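Local coordinates for protein dehydroquinate synthase (Thermus thermophilus, PDB 1UJN) that probably converts 3-deoxy-D-arabino-heptulosonate 7-phosphate to 3-dehydroquinate and phosphate in chorismate biosynthesis, using NAD and a divalent cobalt or zinc ion, at residues 257-270 against 311-325. Residues are numbered along the deposited sequence; the frame is centred on the assembly and turned at random.
Sequences YAALLGRALGGEDL and WVVPLAPGRLVVRPL
Tyr257 and Trp311 meet obliquely, ring planes at 50°, with Trp311 CZ3 at the tyrosine edge, 3.5 Å from Tyr257 CE2. The apolar row continues along the helix and just past its end: Leu261 sets its two methyls against Leu325 CD1, and Leu265 CD1 reaches Leu325 CD2 at 3.7 Å. Side-chain-free Gly262 lets the strand come close; Val313 CG1, anti to its own nitrogen (chi1 -178°), presses on Gly262 CA at a tight 3.5 Å. Beyond the helix, Leu270 splits its branches, CD1 on Pro314 CB and CD2 on Pro317 CD.

Among polar groups, Arg323 bends at chi3 (-69°) and grips Pro324 O side-on, through NE at 3.0 Å and through NH2, while Leu265 CD1 lies over a guanidinium face. A leucine in place of Arg323 would probably leave Pro324 O without both donors and take away the guanidinium face under Leu265 CD1. One backbone hydrogen bond joins the segments directly, Glu268 N to Leu315 O at 2.7 Å; a water lies 2.7 Å from Glu268 O and 2.8 Å from Pro314 O, near enough to donate to either.

The helix ends in a Schellman motif (Gly267 N to Gly262 O, Gly266 N to Arg263 O) with Gly266 as C-prime, packed across a two-stranded antiparallel hairpin with a classic bulge, in the largely helical C-terminal half of dehydroquinate synthase.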
loop_
_atom_site.group_PDB
_atom_site.type_symbol
_atom_site.label_atom_id
_atom_site.label_comp_id
_atom_site.label_asym_id
_atom_site.label_seq_id
_atom_site.Cartn_x
_atom_site.Cartn_y
_atom_site.Cartn_z
ATOM N N TYR A 257 6.135 -16.093 -31.091
ATOM C CA TYR A 257 6.679 -14.891 -31.710
ATOM C C TYR A 257 8.114 -14.670 -31.247
ATOM O O TYR A 257 8.995 -14.369 -32.054
ATOM C CB TYR A 257 5.828 -13.673 -31.347
ATOM C CG TYR A 257 6.174 -12.433 -32.141
ATOM C CD1 TYR A 257 5.907 -12.358 -33.509
ATOM C CD2 TYR A 257 6.767 -11.335 -31.526
ATOM C CE1 TYR A 257 6.221 -11.209 -34.246
ATOM C CE2 TYR A 257 7.088 -10.182 -32.252
ATOM C CZ TYR A 257 6.812 -10.128 -33.608
ATOM O OH TYR A 257 7.132 -8.995 -34.327
ATOM N N ALA A 258 8.346 -14.827 -29.947
ATOM C CA ALA A 258 9.680 -14.653 -29.376
ATOM C C ALA A 258 10.652 -15.632 -30.022
ATOM O O ALA A 258 11.788 -15.272 -30.355
ATOM C CB ALA A 258 9.640 -14.878 -27.869
ATOM N N ALA A 259 10.200 -16.872 -30.200
ATOM C CA ALA A 259 11.023 -17.895 -30.823
ATOM C C ALA A 259 11.402 -17.482 -32.246
ATOM O O ALA A 259 12.530 -17.712 -32.684
ATOM C CB ALA A 259 10.278 -19.226 -30.840
ATOM N N LEU A 260 10.465 -16.868 -32.967
ATOM C CA LEU A 260 10.743 -16.435 -34.335
ATOM C C LEU A 260 11.732 -15.267 -34.353
ATOM O O LEU A 260 12.566 -15.163 -35.256
ATOM C CB LEU A 260 9.438 -16.061 -35.050
ATOM C CG LEU A 260 8.552 -17.288 -35.302
ATOM C CD1 LEU A 260 7.153 -16.855 -35.715
ATOM C CD2 LEU A 260 9.198 -18.173 -36.380
ATOM N N LEU A 261 11.645 -14.393 -33.358
ATOM C CA LEU A 261 12.575 -13.271 -33.268
ATOM C C LEU A 261 13.974 -13.832 -33.012
ATOM O O LEU A 261 14.963 -13.371 -33.592
ATOM C CB LEU A 261 12.186 -12.342 -32.119
ATOM C CG LEU A 261 10.847 -11.615 -32.244
ATOM C CD1 LEU A 261 10.555 -10.854 -30.967
ATOM C CD2 LEU A 261 10.888 -10.675 -33.440
ATOM N N GLY A 262 14.047 -14.831 -32.139
ATOM C CA GLY A 262 15.325 -15.442 -31.822
ATOM C C GLY A 262 15.948 -16.099 -33.038
ATOM O O GLY A 262 17.153 -15.996 -33.264
ATOM N N ARG A 263 15.123 -16.772 -33.831
ATOM C CA ARG A 263 15.612 -17.449 -35.027
ATOM C C ARG A 263 16.194 -16.444 -36.014
ATOM O O ARG A 263 17.269 -16.664 -36.577
ATOM C CB ARG A 263 14.478 -18.225 -35.695
ATOM C CG ARG A 263 14.934 -19.151 -36.810
ATOM C CD ARG A 263 13.745 -19.767 -37.532
ATOM N NE ARG A 263 12.978 -18.766 -38.270
ATOM C CZ ARG A 263 11.854 -19.021 -38.937
ATOM N NH1 ARG A 263 11.354 -20.252 -38.962
ATOM N NH2 ARG A 263 11.230 -18.044 -39.580
ATOM N N ALA A 264 15.482 -15.339 -36.212
ATOM C CA ALA A 264 15.917 -14.297 -37.134
ATOM C C ALA A 264 17.238 -13.661 -36.710
ATOM O O ALA A 264 17.998 -13.180 -37.555
ATOM C CB ALA A 264 14.845 -13.229 -37.247
ATOM N N LEU A 265 17.499 -13.652 -35.405
ATOM C CA LEU A 265 18.728 -13.070 -34.874
ATOM C C LEU A 265 19.852 -14.092 -34.747
ATOM O O LEU A 265 20.843 -13.852 -34.055
ATOM C CB LEU A 265 18.468 -12.422 -33.511
ATOM C CG LEU A 265 17.573 -11.178 -33.509
ATOM C CD1 LEU A 265 17.473 -10.631 -32.094
ATOM C CD2 LEU A 265 18.149 -10.116 -34.445
ATOM N N GLY A 266 19.691 -15.232 -35.408
ATOM C CA GLY A 266 20.714 -16.263 -35.374
ATOM C C GLY A 266 20.730 -17.165 -34.154
ATOM O O GLY A 266 21.732 -17.833 -33.890
ATOM N N GLY A 267 19.632 -17.193 -33.404
ATOM C CA GLY A 267 19.585 -18.042 -32.228
ATOM C C GLY A 267 19.308 -19.484 -32.606
ATOM O O GLY A 267 19.047 -19.786 -33.774
ATOM N N GLU A 268 19.374 -20.384 -31.628
ATOM C CA GLU A 268 19.105 -21.794 -31.887
ATOM C C GLU A 268 17.627 -21.934 -32.224
ATOM O O GLU A 268 16.819 -21.080 -31.867
ATOM C CB GLU A 268 19.429 -22.646 -30.659
ATOM C CG GLU A 268 20.796 -22.387 -30.049
ATOM C CD GLU A 268 21.187 -23.446 -29.033
ATOM O OE1 GLU A 268 20.302 -23.911 -28.281
ATOM O OE2 GLU A 268 22.382 -23.807 -28.982
ATOM N N ASP A 269 17.274 -23.013 -32.912
ATOM C CA ASP A 269 15.890 -23.249 -33.297
ATOM C C ASP A 269 15.054 -23.669 -32.091
ATOM O O ASP A 269 15.241 -24.754 -31.543
ATOM C CB ASP A 269 15.838 -24.322 -34.390
ATOM C CG ASP A 269 14.431 -24.602 -34.874
ATOM O OD1 ASP A 269 13.594 -23.674 -34.864
ATOM O OD2 ASP A 269 14.168 -25.751 -35.282
ATOM N N LEU A 270 14.137 -22.802 -31.678
ATOM C CA LEU A 270 13.278 -23.085 -30.533
ATOM C C LEU A 270 11.821 -23.257 -30.943
ATOM O O LEU A 270 10.933 -23.309 -30.092
ATOM C CB LEU A 270 13.378 -21.958 -29.497
ATOM C CG LEU A 270 14.748 -21.713 -28.861
ATOM C CD1 LEU A 270 14.665 -20.540 -27.895
ATOM C CD2 LEU A 270 15.207 -22.972 -28.142
ATOM N N TRP A 311 12.317 -6.033 -26.362
ATOM C CA TRP A 311 11.748 -7.374 -26.401
ATOM C C TRP A 311 12.676 -8.385 -25.748
ATOM O O TRP A 311 13.898 -8.263 -25.838
ATOM C CB TRP A 311 11.519 -7.824 -27.845
ATOM C CG TRP A 311 10.677 -6.919 -28.677
ATOM C CD1 TRP A 311 11.049 -5.727 -29.232
ATOM C CD2 TRP A 311 9.327 -7.151 -29.086
ATOM N NE1 TRP A 311 10.011 -5.204 -29.968
ATOM C CE2 TRP A 311 8.941 -6.058 -29.895
ATOM C CE3 TRP A 311 8.402 -8.177 -28.849
ATOM C CZ2 TRP A 311 7.671 -5.963 -30.469
ATOM C CZ3 TRP A 311 7.139 -8.083 -29.419
ATOM C CH2 TRP A 311 6.785 -6.982 -30.222
ATOM N N VAL A 312 12.094 -9.386 -25.092
ATOM C CA VAL A 312 12.887 -10.444 -24.481
ATOM C C VAL A 312 13.016 -11.487 -25.586
ATOM O O VAL A 312 12.028 -12.117 -25.976
ATOM C CB VAL A 312 12.180 -11.082 -23.262
ATOM C CG1 VAL A 312 13.023 -12.219 -22.716
ATOM C CG2 VAL A 312 11.950 -10.036 -22.180
ATOM N N VAL A 313 14.230 -11.649 -26.100
ATOM C CA VAL A 313 14.491 -12.592 -27.181
ATOM C C VAL A 313 15.272 -13.808 -26.701
ATOM O O VAL A 313 16.368 -13.675 -26.163
ATOM C CB VAL A 313 15.307 -11.920 -28.319
ATOM C CG1 VAL A 313 15.524 -12.901 -29.464
ATOM C CG2 VAL A 313 14.589 -10.676 -28.814
ATOM N N PRO A 314 14.710 -15.012 -26.886
ATOM C CA PRO A 314 15.384 -16.241 -26.464
ATOM C C PRO A 314 16.282 -16.756 -27.591
ATOM O O PRO A 314 15.791 -17.220 -28.618
ATOM C CB PRO A 314 14.221 -17.180 -26.182
ATOM C CG PRO A 314 13.262 -16.816 -27.279
ATOM C CD PRO A 314 13.320 -15.293 -27.301
ATOM N N LEU A 315 17.595 -16.663 -27.402
ATOM C CA LEU A 315 18.537 -17.132 -28.417
ATOM C C LEU A 315 18.817 -18.615 -28.223
ATOM O O LEU A 315 19.195 -19.324 -29.159
ATOM C CB LEU A 315 19.836 -16.327 -28.340
ATOM C CG LEU A 315 19.677 -14.817 -28.567
ATOM C CD1 LEU A 315 21.027 -14.132 -28.429
ATOM C CD2 LEU A 315 19.091 -14.557 -29.945
ATOM N N ALA A 316 18.616 -19.077 -26.994
ATOM C CA ALA A 316 18.817 -20.474 -26.632
ATOM C C ALA A 316 18.264 -20.626 -25.225
ATOM O O ALA A 316 18.209 -19.655 -24.473
ATOM C CB ALA A 316 20.302 -20.822 -26.653
ATOM N N PRO A 317 17.827 -21.839 -24.854
ATOM C CA PRO A 317 17.293 -22.008 -23.499
ATOM C C PRO A 317 18.319 -21.518 -22.478
ATOM O O PRO A 317 19.468 -21.958 -22.488
ATOM C CB PRO A 317 17.056 -23.514 -23.412
ATOM C CG PRO A 317 16.721 -23.879 -24.830
ATOM C CD PRO A 317 17.753 -23.098 -25.614
ATOM N N GLY A 318 17.909 -20.593 -21.615
ATOM C CA GLY A 318 18.819 -20.067 -20.614
ATOM C C GLY A 318 19.664 -18.913 -21.128
ATOM O O GLY A 318 20.338 -18.231 -20.354
ATOM N N ARG A 319 19.638 -18.693 -22.438
ATOM C CA ARG A 319 20.410 -17.606 -23.029
ATOM C C ARG A 319 19.491 -16.651 -23.780
ATOM O O ARG A 319 19.168 -16.866 -24.952
ATOM C CB ARG A 319 21.478 -18.166 -23.974
ATOM C CG ARG A 319 22.493 -17.129 -24.435
ATOM C CD ARG A 319 23.722 -17.797 -25.039
ATOM N NE ARG A 319 23.432 -18.482 -26.295
ATOM C CZ ARG A 319 23.137 -17.865 -27.433
ATOM N NH1 ARG A 319 23.091 -16.539 -27.478
ATOM N NH2 ARG A 319 22.898 -18.571 -28.529
ATOM N N LEU A 320 19.071 -15.595 -23.093
ATOM C CA LEU A 320 18.181 -14.606 -23.680
ATOM C C LEU A 320 18.751 -13.194 -23.618
ATOM O O LEU A 320 19.648 -12.900 -22.824
ATOM C CB LEU A 320 16.826 -14.626 -22.965
ATOM C CG LEU A 320 15.967 -15.889 -23.048
ATOM C CD1 LEU A 320 16.602 -17.017 -22.253
ATOM C CD2 LEU A 320 14.584 -15.573 -22.507
ATOM N N VAL A 321 18.215 -12.322 -24.460
ATOM C CA VAL A 321 18.648 -10.936 -24.498
ATOM C C VAL A 321 17.437 -10.015 -24.534
ATOM O O VAL A 321 16.361 -10.401 -24.993
ATOM C CB VAL A 321 19.527 -10.652 -25.739
ATOM C CG1 VAL A 321 20.790 -11.490 -25.678
ATOM C CG2 VAL A 321 18.745 -10.953 -27.013
ATOM N N VAL A 322 17.616 -8.802 -24.027
ATOM C CA VAL A 322 16.557 -7.805 -24.014
ATOM C C VAL A 322 17.094 -6.638 -24.828
ATOM O O VAL A 322 18.152 -6.090 -24.513
ATOM C CB VAL A 322 16.240 -7.341 -22.579
ATOM C CG1 VAL A 322 15.133 -6.294 -22.598
ATOM C CG2 VAL A 322 15.831 -8.536 -21.734
ATOM N N ARG A 323 16.375 -6.266 -25.880
ATOM C CA ARG A 323 16.822 -5.184 -26.750
ATOM C C ARG A 323 15.747 -4.767 -27.746
ATOM O O ARG A 323 14.743 -5.459 -27.916
ATOM C CB ARG A 323 18.053 -5.643 -27.534
ATOM C CG ARG A 323 17.862 -7.015 -28.177
ATOM C CD ARG A 323 18.801 -7.256 -29.348
ATOM N NE ARG A 323 18.465 -6.416 -30.496
ATOM C CZ ARG A 323 18.984 -6.564 -31.712
ATOM N NH1 ARG A 323 19.871 -7.521 -31.949
ATOM N NH2 ARG A 323 18.613 -5.755 -32.696
ATOM N N PRO A 324 15.945 -3.614 -28.408
ATOM C CA PRO A 324 14.997 -3.104 -29.404
ATOM C C PRO A 324 15.287 -3.805 -30.729
ATOM O O PRO A 324 16.392 -4.308 -30.939
ATOM C CB PRO A 324 15.321 -1.616 -29.453
ATOM C CG PRO A 324 16.808 -1.610 -29.245
ATOM C CD PRO A 324 16.974 -2.601 -28.105
ATOM N N LEU A 325 14.308 -3.836 -31.625
ATOM C CA LEU A 325 14.504 -4.498 -32.908
ATOM C C LEU A 325 14.025 -3.652 -34.079
ATOM O O LEU A 325 13.056 -2.902 -33.959
ATOM C CB LEU A 325 13.764 -5.842 -32.912
ATOM C CG LEU A 325 14.192 -6.862 -31.851
ATOM C CD1 LEU A 325 13.170 -7.986 -31.771
ATOM C CD2 LEU A 325 15.572 -7.405 -32.188
HETATM O O HOH W 1 22.542 -16.595 -30.770
HETATM O O HOH W 2 16.340 -18.554 -30.997
#